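Local coordinates for cobalamin biosynthesis protein (Agrobacterium tumefaciens, PDB 3BY5) that probably takes part in cobalamin (vitamin B12) biosynthesis, as a member of the family defined by the C-terminal region of cobalamin synthesis protein G, at residues A32-A36 with F37-V41; Q72-L75 with E76-A80. One frame throughout, in Å; residues are numbered along the deposited sequence.

Overall arrangement
Interaction 1 closes helix 23-37 and starts the loop that leads into strand 43-46, whereas interaction 2 forms the first two turns of helix 72-84, shortly after strand 67-69. They follow one another along the chain. Their centres are 26 Å apart, with about 16 Å between nearest atoms, and they lie on opposite sides of the chain's centre without touching. The strands flanking them, 43-46 after interaction 1 and 67-69 before interaction 2, are parallel neighbours in the mixed sheet. Helix 23-37 packs by its C-terminal end on strands 112-120 and 123-129, while helix 72-84 packs on helix 98-107. The two contacts thus mark separate helix ends of one compact alpha/beta unit.

Interaction 1. Residues A32-A36 with F37-V41; sequences AAERA and FGVTV
Glu-34 reaches from the last turn of helix 23-37 to the chain that leaves it. Its CB passes Val-39 O. Glu-34 CG, placed beside the backbone N by chi1 of -74°, passes the same carbonyl and packs against Val-41 CG2 at 3.8 Å. The chain stays extended beyond CG, crossing the Val-41 side chain at about a right angle and delivering the carboxylate to the loop backbone. There Glu-34 OE1 accepts a hydrogen bond from Val-41 N (2.8 Å, N-H...O angle 150°) on its anti lone pair, the one turned away from OE2, linking the helix to a loop amide seven residues later. The same oxygen sits near Thr-40 CA and CG2.

The helix ends in a Schellman-like turn, with Gly-38, of positive phi (74°), as the first residue past the helix and a 6-to-1 bond from Val-39 N to Glu-34 O, 3.1 Å long and in the carbonyl plane. Glu-34 O also takes Gly-38 N through a weak bond. Another weak bond joins Phe-37 N to Ala-33 O. Ala-36 CB lies over one face of the Phe-37 ring, 4.4 Å from CG, and Ala-33 CB is equally far from CD2. Phe-37 also touches Pro-116 and Leu-118 of strand 112-120 and Ile-127 of strand 123-129, while Val-39 packs on Met-129.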
# COMPACT_ATOMS: atom_id res chain seq x y z
N ALA A 32 17.48 10.54 -5.72
CA ALA A 32 17.89 11.95 -5.68
C ALA A 32 17.32 12.65 -4.46
O ALA A 32 18.00 13.47 -3.85
CB ALA A 32 17.50 12.68 -6.95
N ALA A 33 16.08 12.32 -4.11
CA ALA A 33 15.42 12.83 -2.89
C ALA A 33 16.16 12.38 -1.64
O ALA A 33 16.36 13.17 -0.71
CB ALA A 33 13.98 12.36 -2.85
N GLU A 34 16.55 11.11 -1.62
CA GLU A 34 17.31 10.53 -0.52
C GLU A 34 18.62 11.27 -0.29
O GLU A 34 18.95 11.63 0.84
CB GLU A 34 17.55 9.05 -0.78
CG GLU A 34 16.31 8.21 -0.59
CD GLU A 34 16.54 6.74 -0.82
OE1 GLU A 34 16.16 5.94 0.06
OE2 GLU A 34 17.09 6.38 -1.88
N ARG A 35 19.36 11.51 -1.38
CA ARG A 35 20.62 12.23 -1.33
C ARG A 35 20.47 13.70 -0.97
O ARG A 35 21.22 14.21 -0.14
CB ARG A 35 21.38 12.09 -2.65
CG ARG A 35 21.94 10.70 -2.89
CD ARG A 35 22.90 10.66 -4.06
NE ARG A 35 22.24 10.93 -5.33
CZ ARG A 35 21.64 10.02 -6.09
NH1 ARG A 35 21.61 8.74 -5.72
NH2 ARG A 35 21.07 10.39 -7.23
N ALA A 36 19.48 14.37 -1.57
CA ALA A 36 19.24 15.80 -1.35
C ALA A 36 18.79 16.13 0.06
O ALA A 36 19.03 17.24 0.53
CB ALA A 36 18.24 16.34 -2.35
N PHE A 37 18.12 15.19 0.73
CA PHE A 37 17.53 15.48 2.03
C PHE A 37 18.14 14.70 3.19
O PHE A 37 17.85 14.99 4.36
CB PHE A 37 16.01 15.29 1.97
CG PHE A 37 15.33 16.21 1.00
CD1 PHE A 37 15.55 17.59 1.05
CD2 PHE A 37 14.45 15.71 0.04
CE1 PHE A 37 14.92 18.45 0.16
CE2 PHE A 37 13.81 16.57 -0.86
CZ PHE A 37 14.05 17.94 -0.80
N GLY A 38 19.00 13.74 2.88
CA GLY A 38 19.67 12.97 3.91
C GLY A 38 18.74 11.99 4.57
O GLY A 38 18.79 11.80 5.78
N VAL A 39 17.87 11.39 3.77
CA VAL A 39 16.90 10.40 4.26
C VAL A 39 17.10 9.06 3.56
O VAL A 39 17.86 8.96 2.59
CB VAL A 39 15.43 10.88 4.08
CG1 VAL A 39 15.15 12.12 4.92
CG2 VAL A 39 15.10 11.13 2.61
N THR A 40 16.44 8.04 4.07
CA THR A 40 16.40 6.74 3.42
C THR A 40 14.96 6.27 3.43
O THR A 40 14.41 6.00 4.49
CB THR A 40 17.31 5.69 4.11
OG1 THR A 40 18.40 6.35 4.78
CG2 THR A 40 17.86 4.71 3.08
N VAL A 41 14.36 6.21 2.25
CA VAL A 41 12.96 5.84 2.08
C VAL A 41 12.78 4.35 2.34
O VAL A 41 13.49 3.52 1.78
CB VAL A 41 12.47 6.18 0.65
CG1 VAL A 41 11.03 5.78 0.46
CG2 VAL A 41 12.66 7.66 0.36

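Interaction 2. Residues Q72-L75 with E76-A80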
# COMPACT_ATOMS: atom_id res chain seq x y z
N GLN A 72 -9.03 7.70 -2.29
CA GLN A 72 -9.37 9.13 -2.35
C GLN A 72 -10.06 9.64 -1.07
O GLN A 72 -9.85 10.78 -0.68
CB GLN A 72 -10.24 9.41 -3.58
CG GLN A 72 -10.30 10.89 -4.01
CD GLN A 72 -9.02 11.37 -4.69
OE1 GLN A 72 -8.45 10.67 -5.54
NE2 GLN A 72 -8.58 12.57 -4.34
N GLU A 73 -10.84 8.77 -0.43
CA GLU A 73 -11.51 9.06 0.84
C GLU A 73 -10.51 9.31 1.95
O GLU A 73 -10.72 10.16 2.80
CB GLU A 73 -12.40 7.88 1.25
CG GLU A 73 -13.75 7.79 0.53
CD GLU A 73 -13.67 7.18 -0.87
OE1 GLU A 73 -14.71 7.17 -1.57
OE2 GLU A 73 -12.58 6.70 -1.28
N ARG A 74 -9.42 8.54 1.91
CA ARG A 74 -8.35 8.62 2.90
C ARG A 74 -7.48 9.85 2.64
O ARG A 74 -7.03 10.50 3.58
CB ARG A 74 -7.53 7.32 2.87
CG ARG A 74 -6.41 7.18 3.91
CD ARG A 74 -6.92 6.79 5.29
NE ARG A 74 -7.08 7.94 6.17
CZ ARG A 74 -6.17 8.38 7.04
NH1 ARG A 74 -5.00 7.75 7.15
NH2 ARG A 74 -6.42 9.44 7.79
N LEU A 75 -7.25 10.16 1.37
CA LEU A 75 -6.52 11.35 0.97
C LEU A 75 -7.24 12.60 1.41
O LEU A 75 -6.62 13.51 1.97
CB LEU A 75 -6.34 11.41 -0.54
CG LEU A 75 -5.31 10.52 -1.23
CD1 LEU A 75 -5.36 10.77 -2.72
CD2 LEU A 75 -3.93 10.79 -0.71
N GLU A 76 -8.54 12.65 1.13
CA GLU A 76 -9.38 13.77 1.53
C GLU A 76 -9.39 13.99 3.05
O GLU A 76 -9.28 15.12 3.51
CB GLU A 76 -10.81 13.59 1.01
CG GLU A 76 -10.99 13.86 -0.49
CD GLU A 76 -10.79 15.32 -0.89
OE1 GLU A 76 -11.00 16.23 -0.04
OE2 GLU A 76 -10.43 15.56 -2.06
N ALA A 77 -9.48 12.89 3.80
CA ALA A 77 -9.45 12.93 5.26
C ALA A 77 -8.17 13.56 5.79
O ALA A 77 -8.23 14.44 6.64
CB ALA A 77 -9.61 11.52 5.82
N VAL A 78 -7.03 13.12 5.26
CA VAL A 78 -5.70 13.60 5.63
C VAL A 78 -5.53 15.08 5.31
O VAL A 78 -5.07 15.85 6.16
CB VAL A 78 -4.60 12.74 4.95
CG1 VAL A 78 -3.25 13.41 4.95
CG2 VAL A 78 -4.51 11.41 5.65
N ALA A 79 -5.94 15.47 4.11
CA ALA A 79 -5.92 16.87 3.69
C ALA A 79 -6.77 17.76 4.60
O ALA A 79 -6.36 18.86 4.94
CB ALA A 79 -6.36 17.01 2.25
N ALA A 80 -7.94 17.26 4.98
CA ALA A 80 -8.83 17.94 5.92
C ALA A 80 -8.21 18.10 7.30
O ALA A 80 -8.24 19.18 7.85
CB ALA A 80 -10.16 17.22 6.02
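Gln-72 O accepts the amide of Glu-76 (2.9 Å, N-H...O angle 165°), the first of four consecutive i to i+4 bonds across this stretch. The Gln-72 side chain crosses that of Glu-76 at a slant, its bend at chi2 (74°) leaving Gln-72 NE2 4.2 Å from Glu-76 OE2, with the amide and carboxylate planes 41° apart. At Glu-73 the backbone does the work, its O taking Ala-77 N at 3.2 Å from above the carbonyl plane; its side chain leans away, and the residue packs on Ser-64 of the second subunit. These are the opening turns of an alpha-helix, helix 72-84, whose inner side rests on helix 98-107.

Arg-74 starts out away from the following turn, but bends at chi2 and chi3 turn its guanidinium along the helix toward the C-terminal side, to Val-78. Val-78 CG2 then sits over one face of that group, toward its rim, 3.5 Å from Arg-74 NH2, while Arg-74 O is the acceptor of Val-78 N. A long, weak ion pair joins NH2 to Glu-81, two turns after Arg-74. Leu-75 O receives Ala-79 N at 3.0 Å, while the buried Leu-75 side chain packs against Ala-47, Pro-48 and Ala-102, the last on helix 98-107, which Val-78 meets at Leu-104 and Ala-105.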